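Local coordinates for protein pyrethroid hydrolase (Sphingobium faniae, PDB 5Y5R) that hydrolyses pyrethroid insecticides, splitting cypermethrin at its ester bond into a cyano-3-phenoxybenzyl alcohol and a cyclopropanecarboxylic acid, at residues Leu195-Leu200 with Ala222-Pro227; Asp37-Thr42 with Thr58-Asp63; Val3-Leu8 with Ala66-Gln71; Ala96-Leu101 with Leu190-Leu195. One frame throughout, in Å; residues are numbered along the deposited sequence.

Interaction 1: Leu195-Leu200 with Ala222-Pro227; sequences LYIEAL and AVVSLP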
loop_
_atom_site.group_PDB
_atom_site.type_symbol
_atom_site.label_atom_id
_atom_site.label_comp_id
_atom_site.label_asym_id
_atom_site.label_seq_id
_atom_site.Cartn_x
_atom_site.Cartn_y
_atom_site.Cartn_z
ATOM N N LEU A 195 3.275 4.830 11.017
ATOM C CA LEU A 195 4.619 4.321 10.783
ATOM C C LEU A 195 4.871 4.239 9.284
ATOM O O LEU A 195 4.027 3.718 8.534
ATOM C CB LEU A 195 4.805 2.954 11.455
ATOM C CG LEU A 195 5.986 2.087 11.043
ATOM C CD1 LEU A 195 7.272 2.776 11.451
ATOM C CD2 LEU A 195 5.864 0.723 11.728
ATOM N N TYR A 196 6.020 4.763 8.851
ATOM C CA TYR A 196 6.509 4.608 7.490
ATOM C C TYR A 196 7.677 3.627 7.489
ATOM O O TYR A 196 8.684 3.854 8.160
ATOM C CB TYR A 196 6.959 5.947 6.893
ATOM C CG TYR A 196 6.957 5.948 5.371
ATOM C CD1 TYR A 196 8.012 5.424 4.647
ATOM C CD2 TYR A 196 5.873 6.447 4.673
ATOM C CE1 TYR A 196 7.988 5.423 3.247
ATOM C CE2 TYR A 196 5.842 6.444 3.292
ATOM C CZ TYR A 196 6.886 5.935 2.585
ATOM O OH TYR A 196 6.804 5.941 1.211
ATOM N N ILE A 197 7.554 2.554 6.721
ATOM C CA ILE A 197 8.655 1.620 6.496
ATOM C C ILE A 197 9.220 1.939 5.128
ATOM O O ILE A 197 8.569 1.665 4.113
ATOM C CB ILE A 197 8.203 0.151 6.574
ATOM C CG1 ILE A 197 7.509 -0.134 7.905
ATOM C CG2 ILE A 197 9.403 -0.781 6.363
ATOM C CD1 ILE A 197 7.194 -1.602 8.129
ATOM N N GLU A 198 10.413 2.547 5.105
ATOM C CA GLU A 198 11.084 2.887 3.866
ATOM C C GLU A 198 11.755 1.647 3.315
ATOM O O GLU A 198 12.301 0.832 4.065
ATOM C CB GLU A 198 12.186 3.950 4.063
ATOM C CG GLU A 198 11.887 5.147 4.906
ATOM C CD GLU A 198 13.157 6.003 5.151
ATOM O OE1 GLU A 198 14.240 5.441 5.426
ATOM O OE2 GLU A 198 13.074 7.232 5.062
ATOM N N ALA A 199 11.762 1.545 1.996
ATOM C CA ALA A 199 12.563 0.582 1.243
ATOM C C ALA A 199 13.715 1.377 0.631
ATOM O O ALA A 199 13.493 2.163 -0.297
ATOM C CB ALA A 199 11.713 -0.108 0.181
ATOM N N LEU A 200 14.924 1.238 1.208
ATOM C CA LEU A 200 16.037 2.128 0.869
ATOM C C LEU A 200 16.432 2.079 -0.610
ATOM O O LEU A 200 16.872 3.100 -1.164
ATOM C CB LEU A 200 17.239 1.809 1.737
ATOM C CG LEU A 200 16.951 2.106 3.211
ATOM C CD1 LEU A 200 18.065 1.587 4.130
ATOM C CD2 LEU A 200 16.764 3.603 3.383
ATOM N N ALA A 222 6.457 7.927 12.580
ATOM C CA ALA A 222 7.566 7.058 12.940
ATOM C C ALA A 222 8.128 6.418 11.677
ATOM O O ALA A 222 7.430 6.284 10.661
ATOM C CB ALA A 222 7.115 5.983 13.931
ATOM N N VAL A 223 9.404 6.034 11.723
ATOM C CA VAL A 223 10.058 5.519 10.524
ATOM C C VAL A 223 10.988 4.368 10.888
ATOM O O VAL A 223 11.749 4.454 11.852
ATOM C CB VAL A 223 10.828 6.638 9.790
ATOM C CG1 VAL A 223 11.890 7.212 10.685
ATOM C CG2 VAL A 223 11.425 6.114 8.486
ATOM N N VAL A 224 10.906 3.273 10.138
ATOM C CA VAL A 224 11.946 2.254 10.131
ATOM C C VAL A 224 12.387 2.039 8.690
ATOM O O VAL A 224 11.611 2.194 7.739
ATOM C CB VAL A 224 11.522 0.934 10.827
ATOM C CG1 VAL A 224 10.863 1.229 12.152
ATOM C CG2 VAL A 224 10.567 0.165 9.984
ATOM N N SER A 225 13.664 1.753 8.525
ATOM C CA SER A 225 14.273 1.638 7.206
ATOM C C SER A 225 14.644 0.190 6.945
ATOM O O SER A 225 15.240 -0.458 7.808
ATOM C CB SER A 225 15.529 2.508 7.118
ATOM O OG SER A 225 15.208 3.865 7.313
ATOM N N LEU A 226 14.295 -0.310 5.755
ATOM C CA LEU A 226 14.661 -1.645 5.322
ATOM C C LEU A 226 15.575 -1.541 4.113
ATOM O O LEU A 226 15.359 -0.668 3.264
ATOM C CB LEU A 226 13.424 -2.449 4.929
ATOM C CG LEU A 226 12.326 -2.743 5.930
ATOM C CD1 LEU A 226 11.289 -3.613 5.205
ATOM C CD2 LEU A 226 12.870 -3.430 7.179
ATOM N N PRO A 227 16.655 -2.437 3.998
ATOM C CA PRO A 227 17.568 -2.411 2.839
ATOM C C PRO A 227 17.043 -3.204 1.637
ATOM O O PRO A 227 17.692 -4.128 1.147
ATOM C CB PRO A 227 18.836 -3.036 3.423
ATOM C CG PRO A 227 18.304 -4.030 4.442
ATOM C CD PRO A 227 17.015 -3.483 4.971
#
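Ser225 and Glu198 make the shortest polar link between these two parallel strands, with Ser225 OG donating to Glu198 OE1 at 2.6 Å. The hydroxyl comes from above the carboxylate, 36° out of its plane. The first torsion of Glu198 (chi1 -45°) sets CG beside the backbone N, where Glu198 CG lies 3.7 Å from Val223 CG2, and the extended chain beyond carries the carboxylate to the serine. The other oxygen, OE2, is held by a salt bridge to Arg211 of helix 207-216, so the carboxylate ties helix and edge strand together. With an alanine in place of Glu198, Ser225 would probably lose its acceptor and Arg211 this partner for its charge.

Five backbone bonds run between the strands, from Tyr196 N to Ala222 O (2.8 Å) as far as Leu200 N to Leu226 O (2.8 Å). They illustrate how parallel strands alternate, with Tyr196 and Glu198 each both giving and accepting. On the face opposite Glu198 the contact is wholly apolar. Ile197 and Val224 lie side by side, CG1 to CG2 at 3.7 Å, while Ile197 CG2 presses closer on Leu226 CG at 3.5 Å. Leu195 CD1 fills in beside Val224 CG1 at 4.0 Å.

The strands form the last beta-alpha-beta unit of the alpha/beta hydrolase sheet and lead toward Asp202 and His230, assigned to the charge relay system. Helix 237-249 covers the apolar face through Phe247 and Leu240, helix 207-216 packs on the other, and strand 95-101 continues the sheet beyond 194-199.

Interaction 2: Asp37-Thr42 with Thr58-Asp63; sequences DLTGHT and TRPVAD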
loop_
_atom_site.group_PDB
_atom_site.type_symbol
_atom_site.label_atom_id
_atom_site.label_comp_id
_atom_site.label_asym_id
_atom_site.label_seq_id
_atom_site.Cartn_x
_atom_site.Cartn_y
_atom_site.Cartn_z
ATOM N N ASP A 37 -8.271 -8.895 -1.612
ATOM C CA ASP A 37 -8.328 -8.186 -2.888
ATOM C C ASP A 37 -9.193 -6.928 -2.757
ATOM O O ASP A 37 -10.339 -6.990 -2.306
ATOM C CB ASP A 37 -8.907 -9.110 -3.960
ATOM C CG ASP A 37 -7.983 -10.259 -4.335
ATOM O OD1 ASP A 37 -6.750 -10.211 -4.068
ATOM O OD2 ASP A 37 -8.512 -11.259 -4.873
ATOM N N LEU A 38 -8.667 -5.776 -3.160
ATOM C CA LEU A 38 -9.562 -4.635 -3.228
ATOM C C LEU A 38 -10.521 -4.842 -4.411
ATOM O O LEU A 38 -10.433 -5.829 -5.139
ATOM C CB LEU A 38 -8.766 -3.318 -3.313
ATOM C CG LEU A 38 -7.963 -2.913 -2.058
ATOM C CD1 LEU A 38 -7.287 -1.530 -2.169
ATOM C CD2 LEU A 38 -8.864 -2.876 -0.873
ATOM N N THR A 39 -11.516 -3.972 -4.515
ATOM C CA THR A 39 -12.505 -4.103 -5.574
ATOM C C THR A 39 -11.837 -3.967 -6.934
ATOM O O THR A 39 -10.953 -3.126 -7.125
ATOM C CB THR A 39 -13.604 -3.061 -5.386
ATOM O OG1 THR A 39 -14.231 -3.287 -4.120
ATOM C CG2 THR A 39 -14.638 -3.127 -6.495
ATOM N N GLY A 40 -12.206 -4.856 -7.862
ATOM C CA GLY A 40 -11.603 -4.901 -9.179
ATOM C C GLY A 40 -10.351 -5.741 -9.253
ATOM O O GLY A 40 -9.760 -5.856 -10.329
ATOM N N HIS A 41 -9.894 -6.299 -8.138
ATOM C CA HIS A 41 -8.643 -7.041 -8.125
ATOM C C HIS A 41 -8.851 -8.550 -8.059
ATOM O O HIS A 41 -7.888 -9.291 -7.814
ATOM C CB HIS A 41 -7.762 -6.536 -6.968
ATOM C CG HIS A 41 -7.203 -5.168 -7.206
ATOM N ND1 HIS A 41 -5.910 -4.957 -7.632
ATOM C CD2 HIS A 41 -7.795 -3.953 -7.193
ATOM C CE1 HIS A 41 -5.716 -3.664 -7.820
ATOM N NE2 HIS A 41 -6.840 -3.033 -7.555
ATOM N N THR A 42 -10.065 -9.035 -8.290
ATOM C CA THR A 42 -10.312 -10.477 -8.317
ATOM C C THR A 42 -10.793 -10.913 -9.693
ATOM O O THR A 42 -11.871 -10.471 -10.129
ATOM C CB THR A 42 -11.317 -10.831 -7.227
ATOM O OG1 THR A 42 -10.877 -10.232 -6.001
ATOM C CG2 THR A 42 -11.444 -12.342 -7.069
ATOM N N THR A 58 -12.454 0.403 -1.354
ATOM C CA THR A 58 -11.928 -0.039 -0.070
ATOM C C THR A 58 -12.929 -0.885 0.711
ATOM O O THR A 58 -12.664 -1.246 1.868
ATOM C CB THR A 58 -11.505 1.169 0.776
ATOM O OG1 THR A 58 -12.543 2.161 0.824
ATOM C CG2 THR A 58 -10.296 1.826 0.138
ATOM N N ARG A 59 -14.049 -1.250 0.092
ATOM C CA ARG A 59 -15.126 -1.878 0.853
ATOM C C ARG A 59 -14.784 -3.284 1.345
ATOM O O ARG A 59 -15.222 -3.657 2.444
ATOM C CB ARG A 59 -16.411 -1.890 0.001
ATOM C CG ARG A 59 -17.680 -2.320 0.740
ATOM C CD ARG A 59 -18.913 -1.691 0.102
ATOM N NE ARG A 59 -19.245 -2.170 -1.241
ATOM C CZ ARG A 59 -19.955 -1.457 -2.117
ATOM N NH1 ARG A 59 -20.371 -0.224 -1.797
ATOM N NH2 ARG A 59 -20.231 -1.960 -3.318
ATOM N N PRO A 60 -13.963 -4.068 0.640
ATOM C CA PRO A 60 -13.519 -5.333 1.241
ATOM C C PRO A 60 -12.794 -5.176 2.569
ATOM O O PRO A 60 -12.841 -6.099 3.381
ATOM C CB PRO A 60 -12.614 -5.936 0.162
ATOM C CG PRO A 60 -13.144 -5.398 -1.106
ATOM C CD PRO A 60 -13.674 -4.033 -0.809
ATOM N N VAL A 61 -12.092 -4.069 2.807
ATOM C CA VAL A 61 -11.457 -3.868 4.107
ATOM C C VAL A 61 -12.462 -3.388 5.134
ATOM O O VAL A 61 -12.484 -3.881 6.267
ATOM C CB VAL A 61 -10.293 -2.881 3.980
ATOM C CG1 VAL A 61 -9.755 -2.510 5.368
ATOM C CG2 VAL A 61 -9.230 -3.469 3.071
ATOM N N ALA A 62 -13.348 -2.469 4.738
ATOM C CA ALA A 62 -14.364 -1.995 5.664
ATOM C C ALA A 62 -15.182 -3.170 6.175
ATOM O O ALA A 62 -15.557 -3.210 7.353
ATOM C CB ALA A 62 -15.265 -0.957 4.991
ATOM N N ASP A 63 -15.440 -4.149 5.294
ATOM C CA ASP A 63 -16.094 -5.390 5.700
ATOM C C ASP A 63 -15.302 -6.118 6.786
ATOM O O ASP A 63 -15.882 -6.586 7.769
ATOM C CB ASP A 63 -16.277 -6.323 4.503
ATOM C CG ASP A 63 -17.132 -5.726 3.382
ATOM O OD1 ASP A 63 -17.940 -4.800 3.633
ATOM O OD2 ASP A 63 -17.015 -6.229 2.241
#
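Thr58 stands at the N-cap of helix 59-67, and its CA is approached by Leu38 CD2 at 4.3 Å. This is a helix start packed on a type II beta turn, Leu38 to His41, in the loop that follows strand 32-34 of the alpha/beta hydrolase fold. The turn is closed by His41 N bonding Leu38 O, and Gly40 takes backbone angles that would jam a side chain against the preceding carbonyl oxygen. The hydroxyl of Thr58 does not cap the helix; it bonds back to Met54 O instead.

Pro60 is the main contact residue of the helix. Within the first turn of a helix a residue has no need of a backbone N-H, and proline is readily accommodated there, its ring turned here toward the loop. Two oxygens meet the ring: Asp37 O lies 3.4 Å from Pro60 CG, and Thr39 OG1 3.4 Å from Pro60 CD, the side chains of Thr39 and Pro60 crossing at about a right angle. Neither is a hydrogen bond to the proline. Thr39 OG1 is bonded to His56 O, while the loop around Asp37 is braced by Thr42 OG1 on OD2 (2.8 Å) and by a salt bridge from Arg15.

Val61 ends the contact on the buried side, where Ile7 and Ile9 of strand 3-9 and Leu87 of helix 80-90 also touch it. Its CG1 is anti to the backbone N (chi1 172°), which swings CG2 to the position beside that nitrogen, where Val61 CG2 meets Leu38 CD2 at 4.0 Å.

Interaction 3: Val3-Leu8 with Ala66-Gln71; sequences VTDIIL and ARAEGQ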
loop_
_atom_site.group_PDB
_atom_site.type_symbol
_atom_site.label_atom_id
_atom_site.label_comp_id
_atom_site.label_asym_id
_atom_site.label_seq_id
_atom_site.Cartn_x
_atom_site.Cartn_y
_atom_site.Cartn_z
ATOM N N VAL A 3 -5.379 -4.860 20.017
ATOM C CA VAL A 3 -5.199 -5.088 18.586
ATOM C C VAL A 3 -5.279 -6.584 18.320
ATOM O O VAL A 3 -4.419 -7.346 18.784
ATOM C CB VAL A 3 -3.864 -4.532 18.088
ATOM C CG1 VAL A 3 -3.669 -4.942 16.639
ATOM C CG2 VAL A 3 -3.825 -3.026 18.269
ATOM N N THR A 4 -6.263 -6.977 17.498
ATOM C CA THR A 4 -6.626 -8.356 17.181
ATOM C C THR A 4 -6.372 -8.745 15.739
ATOM O O THR A 4 -6.161 -9.929 15.446
ATOM C CB THR A 4 -8.122 -8.564 17.459
ATOM O OG1 THR A 4 -8.435 -8.101 18.782
ATOM C CG2 THR A 4 -8.529 -10.035 17.321
ATOM N N ASP A 5 -6.418 -7.776 14.835
ATOM C CA ASP A 5 -6.370 -8.031 13.412
ATOM C C ASP A 5 -5.336 -7.122 12.777
ATOM O O ASP A 5 -5.192 -5.962 13.177
ATOM C CB ASP A 5 -7.719 -7.771 12.795
ATOM C CG ASP A 5 -8.779 -8.731 13.294
ATOM O OD1 ASP A 5 -9.143 -8.648 14.501
ATOM O OD2 ASP A 5 -9.254 -9.547 12.473
ATOM N N ILE A 6 -4.628 -7.651 11.785
ATOM C CA ILE A 6 -3.742 -6.870 10.928
ATOM C C ILE A 6 -4.229 -7.070 9.503
ATOM O O ILE A 6 -4.422 -8.214 9.069
ATOM C CB ILE A 6 -2.265 -7.294 11.067
ATOM C CG1 ILE A 6 -1.742 -7.020 12.470
ATOM C CG2 ILE A 6 -1.368 -6.567 10.076
ATOM C CD1 ILE A 6 -0.308 -7.485 12.664
ATOM N N ILE A 7 -4.416 -5.967 8.776
ATOM C CA ILE A 7 -4.939 -6.012 7.411
ATOM C C ILE A 7 -3.854 -5.456 6.487
ATOM O O ILE A 7 -3.412 -4.316 6.673
ATOM C CB ILE A 7 -6.255 -5.227 7.283
ATOM C CG1 ILE A 7 -7.313 -5.757 8.266
ATOM C CG2 ILE A 7 -6.757 -5.208 5.802
ATOM C CD1 ILE A 7 -8.555 -4.915 8.375
ATOM N N LEU A 8 -3.351 -6.303 5.581
ATOM C CA LEU A 8 -2.311 -5.942 4.612
ATOM C C LEU A 8 -2.977 -5.673 3.273
ATOM O O LEU A 8 -3.621 -6.577 2.705
ATOM C CB LEU A 8 -1.274 -7.051 4.420
ATOM C CG LEU A 8 -0.802 -7.791 5.680
ATOM C CD1 LEU A 8 0.139 -8.912 5.354
ATOM C CD2 LEU A 8 -0.216 -6.764 6.667
ATOM N N ALA A 66 -15.355 -4.395 10.062
ATOM C CA ALA A 66 -16.675 -4.480 10.664
ATOM C C ALA A 66 -16.762 -5.631 11.657
ATOM O O ALA A 66 -17.338 -5.481 12.742
ATOM C CB ALA A 66 -17.724 -4.648 9.564
ATOM N N ARG A 67 -16.205 -6.787 11.307
ATOM C CA ARG A 67 -16.354 -7.987 12.122
ATOM C C ARG A 67 -15.131 -8.275 12.978
ATOM O O ARG A 67 -15.052 -9.346 13.586
ATOM C CB ARG A 67 -16.672 -9.189 11.234
ATOM C CG ARG A 67 -15.995 -9.121 9.878
ATOM C CD ARG A 67 -16.150 -10.443 9.104
ATOM N NE ARG A 67 -14.967 -11.290 9.167
ATOM C CZ ARG A 67 -15.016 -12.624 9.151
ATOM N NH1 ARG A 67 -13.909 -13.338 9.203
ATOM N NH2 ARG A 67 -16.175 -13.263 9.115
ATOM N N ALA A 68 -14.180 -7.351 13.049
ATOM C CA ALA A 68 -13.041 -7.556 13.931
ATOM C C ALA A 68 -13.475 -7.459 15.389
ATOM O O ALA A 68 -14.293 -6.608 15.756
ATOM C CB ALA A 68 -11.947 -6.543 13.639
ATOM N N GLU A 69 -12.912 -8.340 16.222
ATOM C CA GLU A 69 -13.216 -8.324 17.652
ATOM C C GLU A 69 -12.727 -7.032 18.301
ATOM O O GLU A 69 -13.489 -6.344 18.995
ATOM C CB GLU A 69 -12.591 -9.553 18.331
ATOM C CG GLU A 69 -12.994 -9.735 19.786
ATOM C CD GLU A 69 -12.347 -10.954 20.452
ATOM O OE1 GLU A 69 -12.217 -12.025 19.807
ATOM O OE2 GLU A 69 -11.971 -10.833 21.636
ATOM N N GLY A 70 -11.465 -6.674 18.058
ATOM C CA GLY A 70 -10.856 -5.482 18.626
ATOM C C GLY A 70 -10.405 -4.464 17.590
ATOM O O GLY A 70 -11.120 -4.201 16.621
ATOM N N GLN A 71 -9.242 -3.853 17.807
ATOM C CA GLN A 71 -8.671 -2.855 16.910
ATOM C C GLN A 71 -7.826 -3.523 15.832
ATOM O O GLN A 71 -7.334 -4.632 16.015
ATOM C CB GLN A 71 -7.791 -1.878 17.681
ATOM C CG GLN A 71 -8.533 -1.205 18.783
ATOM C CD GLN A 71 -9.350 -0.067 18.271
ATOM O OE1 GLN A 71 -8.847 1.037 18.049
ATOM N NE2 GLN A 71 -10.629 -0.340 18.029
#
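Thr4 N donates to Gln71 O at 3.0 Å, in the carbonyl plane, and this is the principal polar bond between the two segments. The same oxygen takes a weak second bond from Asp5 N at 3.5 Å, because the backbone at Thr4 folds to a helix-like psi of -28° and turns two successive N-H groups to one acceptor. Val3 CA adds a CA-H...O contact to Gln71 O, 3.4 Å long, which accompanies the single parallel bridge of Val3 with Gln71.

Side-chain packing is sparse. The side chains of Val3 and Gln71 cross at about a right angle, Val3 CG2 4.2 Å from Gln71 CB, and the bent Gln71 chain carries its amide off to Asp93 O. At Gly70 a CB would fall only 2.6 Å from Thr4 OG1, a clash that glycine avoids.

Charge enters through Asp5, whose OD1 lies over the methyl of Ala68, 3.6 Å from CB, buried and with no polar partner; OD2 bonds His34 NE2. Placing a leucine at Asp5 would probably leave His34 without that acceptor.

Helix 59-67 packs on Ile7 of strand 3-9, and the chain then turns through Ala68 to Gly70 into strand 71-77. This is the exit of a beta-alpha-beta crossover of the alpha/beta hydrolase fold, which runs from strand 32-34 through helix 59-67 to strand 71-77 and passes over strand 3-9.

Interaction 4: Ala96-Leu101 with Leu190-Leu195; sequences AGLIYL and LEIPRL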
loop_
_atom_site.group_PDB
_atom_site.type_symbol
_atom_site.label_atom_id
_atom_site.label_comp_id
_atom_site.label_asym_id
_atom_site.label_seq_id
_atom_site.Cartn_x
_atom_site.Cartn_y
_atom_site.Cartn_z
ATOM N N ALA A 96 -6.293 1.237 14.991
ATOM C CA ALA A 96 -5.337 1.586 16.035
ATOM C C ALA A 96 -3.978 2.019 15.493
ATOM O O ALA A 96 -3.163 2.533 16.269
ATOM C CB ALA A 96 -5.146 0.401 16.986
ATOM N N GLY A 97 -3.683 1.768 14.219
ATOM C CA GLY A 97 -2.378 2.097 13.677
ATOM C C GLY A 97 -2.350 2.063 12.164
ATOM O O GLY A 97 -3.089 1.304 11.526
ATOM N N LEU A 98 -1.475 2.880 11.585
ATOM C CA LEU A 98 -1.312 2.958 10.133
ATOM C C LEU A 98 0.135 2.682 9.753
ATOM O O LEU A 98 1.053 3.327 10.264
ATOM C CB LEU A 98 -1.730 4.336 9.596
ATOM C CG LEU A 98 -3.225 4.655 9.698
ATOM C CD1 LEU A 98 -3.491 6.097 9.293
ATOM C CD2 LEU A 98 -4.078 3.699 8.846
ATOM N N ILE A 99 0.340 1.750 8.836
ATOM C CA ILE A 99 1.672 1.408 8.371
ATOM C C ILE A 99 1.759 1.692 6.880
ATOM O O ILE A 99 1.032 1.075 6.092
ATOM C CB ILE A 99 1.991 -0.064 8.642
ATOM C CG1 ILE A 99 1.871 -0.391 10.134
ATOM C CG2 ILE A 99 3.388 -0.389 8.150
ATOM C CD1 ILE A 99 2.178 -1.819 10.403
ATOM N N TYR A 100 2.689 2.558 6.485
ATOM C CA TYR A 100 2.917 2.909 5.082
ATOM C C TYR A 100 4.216 2.253 4.617
ATOM O O TYR A 100 5.311 2.723 4.951
ATOM C CB TYR A 100 2.957 4.430 4.894
ATOM C CG TYR A 100 1.670 5.134 5.219
ATOM C CD1 TYR A 100 1.335 5.448 6.533
ATOM C CD2 TYR A 100 0.781 5.471 4.229
ATOM C CE1 TYR A 100 0.175 6.102 6.851
ATOM C CE2 TYR A 100 -0.392 6.109 4.531
ATOM C CZ TYR A 100 -0.704 6.413 5.850
ATOM O OH TYR A 100 -1.872 7.085 6.150
ATOM N N LEU A 101 4.101 1.198 3.818
ATOM C CA LEU A 101 5.238 0.403 3.359
ATOM C C LEU A 101 5.631 0.856 1.956
ATOM O O LEU A 101 5.047 0.406 0.958
ATOM C CB LEU A 101 4.907 -1.094 3.406
ATOM C CG LEU A 101 5.948 -2.054 2.821
ATOM C CD1 LEU A 101 7.350 -1.897 3.450
ATOM C CD2 LEU A 101 5.464 -3.489 2.936
ATOM N N LEU A 190 -6.123 11.818 12.445
ATOM C CA LEU A 190 -4.737 12.261 12.561
ATOM C C LEU A 190 -4.114 11.944 13.921
ATOM O O LEU A 190 -2.909 12.153 14.099
ATOM C CB LEU A 190 -4.640 13.756 12.269
ATOM C CG LEU A 190 -4.977 14.100 10.810
ATOM C CD1 LEU A 190 -5.155 15.603 10.674
ATOM C CD2 LEU A 190 -3.866 13.612 9.918
ATOM N N GLU A 191 -4.883 11.417 14.864
ATOM C CA GLU A 191 -4.305 10.936 16.110
ATOM C C GLU A 191 -3.876 9.485 16.015
ATOM O O GLU A 191 -3.220 8.972 16.923
ATOM C CB GLU A 191 -5.320 11.053 17.247
ATOM C CG GLU A 191 -6.205 12.266 17.172
ATOM C CD GLU A 191 -6.742 12.630 18.508
ATOM O OE1 GLU A 191 -6.054 13.382 19.213
ATOM O OE2 GLU A 191 -7.841 12.171 18.864
ATOM N N ILE A 192 -4.263 8.803 14.957
ATOM C CA ILE A 192 -3.881 7.405 14.824
ATOM C C ILE A 192 -2.367 7.342 14.651
ATOM O O ILE A 192 -1.813 8.089 13.817
ATOM C CB ILE A 192 -4.603 6.789 13.632
ATOM C CG1 ILE A 192 -6.121 6.815 13.835
ATOM C CG2 ILE A 192 -4.107 5.411 13.352
ATOM C CD1 ILE A 192 -6.899 6.053 12.729
ATOM N N PRO A 193 -1.652 6.528 15.432
ATOM C CA PRO A 193 -0.199 6.407 15.244
ATOM C C PRO A 193 0.133 5.944 13.833
ATOM O O PRO A 193 -0.519 5.057 13.273
ATOM C CB PRO A 193 0.216 5.369 16.287
ATOM C CG PRO A 193 -0.829 5.468 17.360
ATOM C CD PRO A 193 -2.121 5.844 16.648
ATOM N N ARG A 194 1.189 6.525 13.281
ATOM C CA ARG A 194 1.583 6.304 11.896
ATOM C C ARG A 194 3.023 5.820 11.860
ATOM O O ARG A 194 3.869 6.276 12.648
ATOM C CB ARG A 194 1.453 7.600 11.066
ATOM C CG ARG A 194 0.050 8.148 10.936
ATOM C CD ARG A 194 0.065 9.527 10.240
ATOM N NE ARG A 194 0.740 10.564 11.027
ATOM C CZ ARG A 194 0.103 11.366 11.875
ATOM N NH1 ARG A 194 -1.208 11.235 12.027
ATOM N NH2 ARG A 194 0.766 12.295 12.568
ATOM N N LEU A 195 3.275 4.830 11.017
ATOM C CA LEU A 195 4.619 4.321 10.783
ATOM C C LEU A 195 4.871 4.239 9.284
ATOM O O LEU A 195 4.027 3.718 8.534
ATOM C CB LEU A 195 4.805 2.954 11.455
ATOM C CG LEU A 195 5.986 2.087 11.043
ATOM C CD1 LEU A 195 7.272 2.776 11.451
ATOM C CD2 LEU A 195 5.864 0.723 11.728
#
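The Tyr100 ring meets the carbonyl oxygen of Leu195 with its edge, the oxygen lying in the ring plane 3.8 Å from Tyr100 CD1. The same oxygen accepts the backbone bond from Tyr100 N at 2.7 Å; the N-H bonds it, and the ring edge merely lies beside it. With CG anti to its own carbonyl carbon (chi1 -64°), the tyrosine carries its hydroxyl to Ser85 OG of helix 80-90; Ile84 and Leu105 pack against its side chain. The second flat group, the guanidinium of Arg194, works from its edge too. Its NH1 curls back to Leu190 O at 2.8 Å; the oxygen is only 14° out of the guanidinium plane, whereas the donor stands 41° above the plane of the carbonyl. Its NH2 holds Pro220 O.

Two further backbone bonds set the parallel pairing: Leu98 N gives to Pro193 O at 2.9 Å, and Leu195 N gives to Leu98 O at 2.8 Å. Before the strand proper, Pro193 CD sits 3.5 Å from Ala96 O.

Ile192 CG2 is the apolar counterpart of this ladder. It sits over the Gly97 backbone, 3.8 Å from its CA, and touches Leu98 CG at 3.8 Å, beside Ala88 of helix 80-90.

The chemistry is therefore divided: backbone amides carry the polar bonding across two inner strands of the sheet, while apolar side-chain atoms make the packing contacts, and Arg194 uses NH1 and NH2 on the carbonyls of Leu190 and Pro220.

From the N terminus, interaction 3 closes the first long loop by bringing 66-71 back beside strand 3-9. Interaction 2 is nested inside that loop, packing the start of helix 59-67 on the turn after strand 32-34; Val61 and Ile7 join the two. Interaction 4 follows in series and closes a loop of 88 residues, which holds the small antiparallel sheet and several short helices, while Ala96 touches Val3 and Gln71 of interaction 3. Interaction 1 opens where interaction 4 ends, sharing Leu195, and completes the sheet at its edge strand. None cross. Together interactions 3, 4 and 1 tie the sheet from near one edge to the other.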